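Local coordinates for 2'-deoxycytidine 5'-triphosphate deaminase (Agrobacterium tumefaciens, PDB 2R9Q), which probably deaminates dCTP to dUTP, a step that supplies precursor for thymidine nucleotide synthesis, at residues B[269-280]-B[333-344]. Numbering follows the deposited sequence.
Sequences VHVPPLYAAEMT and GRLVYEHMLEKP
With CG anti to its carbonyl carbon (chi1 -72°), Tyr-337 lifts its ring off the strand toward residues 269-272, and Thr-280 turns OG1 between its backbone N and carbonyl carbon (chi1 58°), back toward Arg-334. The Tyr-337 hydroxyl donates to His-270 O, 3.0 Å away, from well above that carbonyl's plane, while Ala-277 CB lies over one ring face. Beside it, Val-269 CG2 and Leu-335 CD2 meet tip to tip at a tight 3.4 Å. At the far end, Arg-334 O takes two donors, Thr-280 N and Thr-280 OG1; the hydroxyl bond, from Thr-280 OG1 to Arg-334 O, is 2.6 Å long. Thr-280 OG1 also sits over one face of the Arg-334 guanidinium, without a hydrogen bond to it. Strands 275-280 and 333-339 run antiparallel, with paired backbone bonds at Ala-276/Glu-338, Glu-278/Val-336 and Thr-280/Arg-334. Past the strand end, Met-340 N bonds to Leu-274 O (2.9 Å), and the Met-340 chain folds back to put SD 3.7 Å from Ala-276 CB. Tyr-275 and His-339 point the same way, their rings inclined at 41°. Glu-338 is salt-bridged to Arg-169, Glu-278 bonds to Asn-111, and His-339 NE2 to Glu-179. These are the central strands of a four-stranded sheet in the C-terminal dUTPase-like domain: strand 202-205 flanks 331-339, and strand 296-297 flanks 275-281.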
loop_
_atom_site.group_PDB
_atom_site.type_symbol
_atom_site.label_atom_id
_atom_site.label_comp_id
_atom_site.label_asym_id
_atom_site.label_seq_id
_atom_site.Cartn_x
_atom_site.Cartn_y
_atom_site.Cartn_z
ATOM N N VAL B 269 -22.389 0.410 29.310
ATOM C CA VAL B 269 -23.532 -0.436 28.966
ATOM C C VAL B 269 -23.644 -1.718 29.846
ATOM O O VAL B 269 -22.654 -2.230 30.364
ATOM C CB VAL B 269 -23.565 -0.697 27.382
ATOM C CG1 VAL B 269 -22.562 -1.777 26.899
ATOM C CG2 VAL B 269 -24.955 -1.034 26.936
ATOM N N HIS B 270 -24.869 -2.200 30.045
ATOM C CA HIS B 270 -25.154 -3.402 30.846
ATOM C C HIS B 270 -26.130 -4.310 30.072
ATOM O O HIS B 270 -27.095 -3.838 29.460
ATOM C CB HIS B 270 -25.677 -2.976 32.220
ATOM C CG HIS B 270 -26.321 -4.059 33.045
ATOM N ND1 HIS B 270 -25.667 -5.219 33.412
ATOM C CD2 HIS B 270 -27.538 -4.118 33.636
ATOM C CE1 HIS B 270 -26.462 -5.953 34.171
ATOM N NE2 HIS B 270 -27.598 -5.298 34.328
ATOM N N VAL B 271 -25.796 -5.605 30.039
ATOM C CA VAL B 271 -26.655 -6.672 29.511
ATOM C C VAL B 271 -27.127 -7.535 30.711
ATOM O O VAL B 271 -26.338 -8.259 31.310
ATOM C CB VAL B 271 -25.936 -7.534 28.453
ATOM C CG1 VAL B 271 -26.902 -8.473 27.804
ATOM C CG2 VAL B 271 -25.276 -6.667 27.384
ATOM N N PRO B 272 -28.411 -7.397 31.109
ATOM C CA PRO B 272 -29.005 -8.222 32.170
ATOM C C PRO B 272 -28.919 -9.725 31.894
ATOM O O PRO B 272 -28.910 -10.125 30.730
ATOM C CB PRO B 272 -30.462 -7.764 32.179
ATOM C CG PRO B 272 -30.421 -6.357 31.645
ATOM C CD PRO B 272 -29.363 -6.381 30.625
ATOM N N PRO B 273 -28.874 -10.556 32.953
ATOM C CA PRO B 273 -28.644 -12.006 32.839
ATOM C C PRO B 273 -29.644 -12.844 32.054
ATOM O O PRO B 273 -29.374 -14.017 31.808
ATOM C CB PRO B 273 -28.655 -12.473 34.288
ATOM C CG PRO B 273 -28.282 -11.275 35.052
ATOM C CD PRO B 273 -28.991 -10.161 34.363
ATOM N N LEU B 274 -30.786 -12.271 31.687
ATOM C CA LEU B 274 -31.795 -12.988 30.921
ATOM C C LEU B 274 -31.852 -12.476 29.477
ATOM O O LEU B 274 -32.788 -12.784 28.722
ATOM C CB LEU B 274 -33.153 -12.806 31.577
ATOM C CG LEU B 274 -33.402 -13.380 32.957
ATOM C CD1 LEU B 274 -34.866 -13.045 33.312
ATOM C CD2 LEU B 274 -33.104 -14.883 32.935
ATOM N N TYR B 275 -30.856 -11.659 29.139
ATOM C CA TYR B 275 -30.678 -11.108 27.816
ATOM C C TYR B 275 -29.234 -11.278 27.349
ATOM O O TYR B 275 -28.280 -11.260 28.140
ATOM C CB TYR B 275 -31.081 -9.638 27.804
ATOM C CG TYR B 275 -32.522 -9.438 28.194
ATOM C CD1 TYR B 275 -33.499 -9.263 27.223
ATOM C CD2 TYR B 275 -32.914 -9.471 29.538
ATOM C CE1 TYR B 275 -34.843 -9.097 27.569
ATOM C CE2 TYR B 275 -34.258 -9.314 29.905
ATOM C CZ TYR B 275 -35.220 -9.131 28.911
ATOM O OH TYR B 275 -36.555 -8.974 29.243
ATOM N N ALA B 276 -29.097 -11.515 26.053
ATOM C CA ALA B 276 -27.826 -11.375 25.382
ATOM C C ALA B 276 -27.943 -10.166 24.446
ATOM O O ALA B 276 -29.047 -9.685 24.177
ATOM C CB ALA B 276 -27.482 -12.653 24.622
ATOM N N ALA B 277 -26.792 -9.652 24.005
ATOM C CA ALA B 277 -26.721 -8.594 22.987
ATOM C C ALA B 277 -25.748 -8.911 21.825
ATOM O O ALA B 277 -24.934 -9.837 21.874
ATOM C CB ALA B 277 -26.374 -7.254 23.626
ATOM N N GLU B 278 -25.876 -8.116 20.771
ATOM C CA GLU B 278 -24.992 -8.148 19.644
ATOM C C GLU B 278 -24.763 -6.719 19.186
ATOM O O GLU B 278 -25.697 -5.928 19.094
ATOM C CB GLU B 278 -25.572 -9.001 18.526
ATOM C CG GLU B 278 -24.616 -9.318 17.395
ATOM C CD GLU B 278 -25.179 -10.341 16.402
ATOM O OE1 GLU B 278 -26.324 -10.829 16.547
ATOM O OE2 GLU B 278 -24.463 -10.684 15.462
ATOM N N MET B 279 -23.493 -6.406 18.940
ATOM C CA MET B 279 -23.068 -5.107 18.466
ATOM C C MET B 279 -23.316 -5.083 16.956
ATOM O O MET B 279 -23.023 -6.059 16.280
ATOM C CB MET B 279 -21.569 -4.930 18.775
ATOM C CG MET B 279 -21.191 -3.644 19.508
ATOM S SD MET B 279 -21.321 -2.181 18.481
ATOM C CE MET B 279 -22.876 -1.513 19.039
ATOM N N THR B 280 -23.883 -3.994 16.448
ATOM C CA THR B 280 -24.106 -3.826 15.006
ATOM C C THR B 280 -23.522 -2.484 14.510
ATOM O O THR B 280 -23.464 -1.529 15.268
ATOM C CB THR B 280 -25.615 -3.900 14.632
ATOM O OG1 THR B 280 -26.337 -2.884 15.345
ATOM C CG2 THR B 280 -26.194 -5.270 14.969
ATOM N N GLY B 333 -22.307 2.609 16.437
ATOM C CA GLY B 333 -23.010 1.349 16.420
ATOM C C GLY B 333 -24.295 1.312 17.222
ATOM O O GLY B 333 -24.696 2.276 17.883
ATOM N N ARG B 334 -24.898 0.144 17.197
ATOM C CA ARG B 334 -26.180 -0.090 17.788
ATOM C C ARG B 334 -26.156 -1.496 18.503
ATOM O O ARG B 334 -25.906 -2.533 17.886
ATOM C CB ARG B 334 -27.155 0.111 16.627
ATOM C CG ARG B 334 -28.516 -0.404 16.712
ATOM C CD ARG B 334 -29.124 -0.380 15.278
ATOM N NE ARG B 334 -28.560 -1.344 14.294
ATOM C CZ ARG B 334 -29.041 -2.571 14.038
ATOM N NH1 ARG B 334 -30.072 -3.062 14.720
ATOM N NH2 ARG B 334 -28.477 -3.339 13.113
ATOM N N LEU B 335 -26.301 -1.489 19.828
ATOM C CA LEU B 335 -26.354 -2.711 20.617
ATOM C C LEU B 335 -27.784 -3.246 20.634
ATOM O O LEU B 335 -28.684 -2.621 21.181
ATOM C CB LEU B 335 -25.857 -2.470 22.023
ATOM C CG LEU B 335 -25.449 -3.669 22.878
ATOM C CD1 LEU B 335 -24.307 -4.494 22.236
ATOM C CD2 LEU B 335 -25.088 -3.192 24.301
ATOM N N VAL B 336 -27.962 -4.401 19.995
ATOM C CA VAL B 336 -29.256 -5.051 19.829
ATOM C C VAL B 336 -29.448 -6.194 20.860
ATOM O O VAL B 336 -28.596 -7.057 21.002
ATOM C CB VAL B 336 -29.406 -5.576 18.408
ATOM C CG1 VAL B 336 -30.635 -6.434 18.287
ATOM C CG2 VAL B 336 -29.444 -4.407 17.413
ATOM N N TYR B 337 -30.580 -6.169 21.563
ATOM C CA TYR B 337 -30.868 -7.095 22.648
ATOM C C TYR B 337 -31.769 -8.245 22.170
ATOM O O TYR B 337 -32.611 -8.078 21.296
ATOM C CB TYR B 337 -31.504 -6.362 23.832
ATOM C CG TYR B 337 -30.542 -5.479 24.593
ATOM C CD1 TYR B 337 -29.934 -5.918 25.750
ATOM C CD2 TYR B 337 -30.235 -4.197 24.146
ATOM C CE1 TYR B 337 -29.038 -5.125 26.434
ATOM C CE2 TYR B 337 -29.332 -3.390 24.838
ATOM C CZ TYR B 337 -28.744 -3.853 25.988
ATOM O OH TYR B 337 -27.855 -3.052 26.693
ATOM N N GLU B 338 -31.560 -9.410 22.764
ATOM C CA GLU B 338 -32.301 -10.600 22.446
ATOM C C GLU B 338 -32.517 -11.391 23.750
ATOM O O GLU B 338 -31.636 -11.421 24.625
ATOM C CB GLU B 338 -31.512 -11.403 21.407
ATOM C CG GLU B 338 -32.273 -12.518 20.722
ATOM C CD GLU B 338 -31.459 -13.285 19.681
ATOM O OE1 GLU B 338 -30.330 -12.839 19.309
ATOM O OE2 GLU B 338 -31.967 -14.342 19.234
ATOM N N HIS B 339 -33.704 -11.993 23.883
ATOM C CA HIS B 339 -34.049 -12.828 25.038
ATOM C C HIS B 339 -33.242 -14.115 25.107
ATOM O O HIS B 339 -33.066 -14.818 24.119
ATOM C CB HIS B 339 -35.522 -13.256 25.035
ATOM C CG HIS B 339 -36.488 -12.157 25.327
ATOM N ND1 HIS B 339 -36.840 -11.797 26.610
ATOM C CD2 HIS B 339 -37.208 -11.364 24.499
ATOM C CE1 HIS B 339 -37.706 -10.800 26.557
ATOM N NE2 HIS B 339 -37.946 -10.518 25.287
ATOM N N MET B 340 -32.794 -14.437 26.306
ATOM C CA MET B 340 -32.301 -15.759 26.592
ATOM C C MET B 340 -33.485 -16.709 26.732
ATOM O O MET B 340 -34.569 -16.292 27.135
ATOM C CB MET B 340 -31.490 -15.721 27.865
ATOM C CG MET B 340 -30.229 -14.885 27.761
ATOM S SD MET B 340 -29.024 -15.418 26.549
ATOM C CE MET B 340 -28.347 -16.899 27.296
ATOM N N LEU B 341 -33.275 -17.964 26.345
ATOM C CA LEU B 341 -34.222 -19.048 26.595
ATOM C C LEU B 341 -34.309 -19.384 28.086
ATOM O O LEU B 341 -35.396 -19.597 28.596
ATOM C CB LEU B 341 -33.826 -20.320 25.832
ATOM C CG LEU B 341 -34.370 -20.574 24.433
ATOM C CD1 LEU B 341 -33.888 -21.945 23.957
ATOM C CD2 LEU B 341 -35.888 -20.468 24.410
ATOM N N GLU B 342 -33.159 -19.466 28.755
ATOM C CA GLU B 342 -33.078 -19.576 30.213
ATOM C C GLU B 342 -31.876 -18.756 30.707
ATOM O O GLU B 342 -31.099 -18.233 29.901
ATOM C CB GLU B 342 -32.951 -21.045 30.652
ATOM N N LYS B 343 -31.728 -18.653 32.021
ATOM C CA LYS B 343 -30.615 -17.936 32.619
ATOM C C LYS B 343 -29.358 -18.796 32.528
ATOM O O LYS B 343 -29.420 -19.983 32.803
ATOM C CB LYS B 343 -30.910 -17.591 34.084
ATOM C CG LYS B 343 -29.960 -16.541 34.704
ATOM C CD LYS B 343 -30.221 -16.341 36.234
ATOM C CE LYS B 343 -29.820 -14.915 36.748
ATOM N NZ LYS B 343 -28.324 -14.627 36.743
ATOM N N PRO B 344 -28.218 -18.211 32.105
ATOM C CA PRO B 344 -26.947 -18.926 32.163
ATOM C C PRO B 344 -26.668 -19.605 33.500
ATOM O O PRO B 344 -27.132 -19.148 34.535
ATOM C CB PRO B 344 -25.924 -17.827 31.922
ATOM C CG PRO B 344 -26.635 -16.820 31.124
ATOM C CD PRO B 344 -28.063 -16.874 31.509
HETATM O O HOH W 1 -35.609 -12.597 28.533
HETATM O O HOH W 2 -27.268 -12.124 18.999
#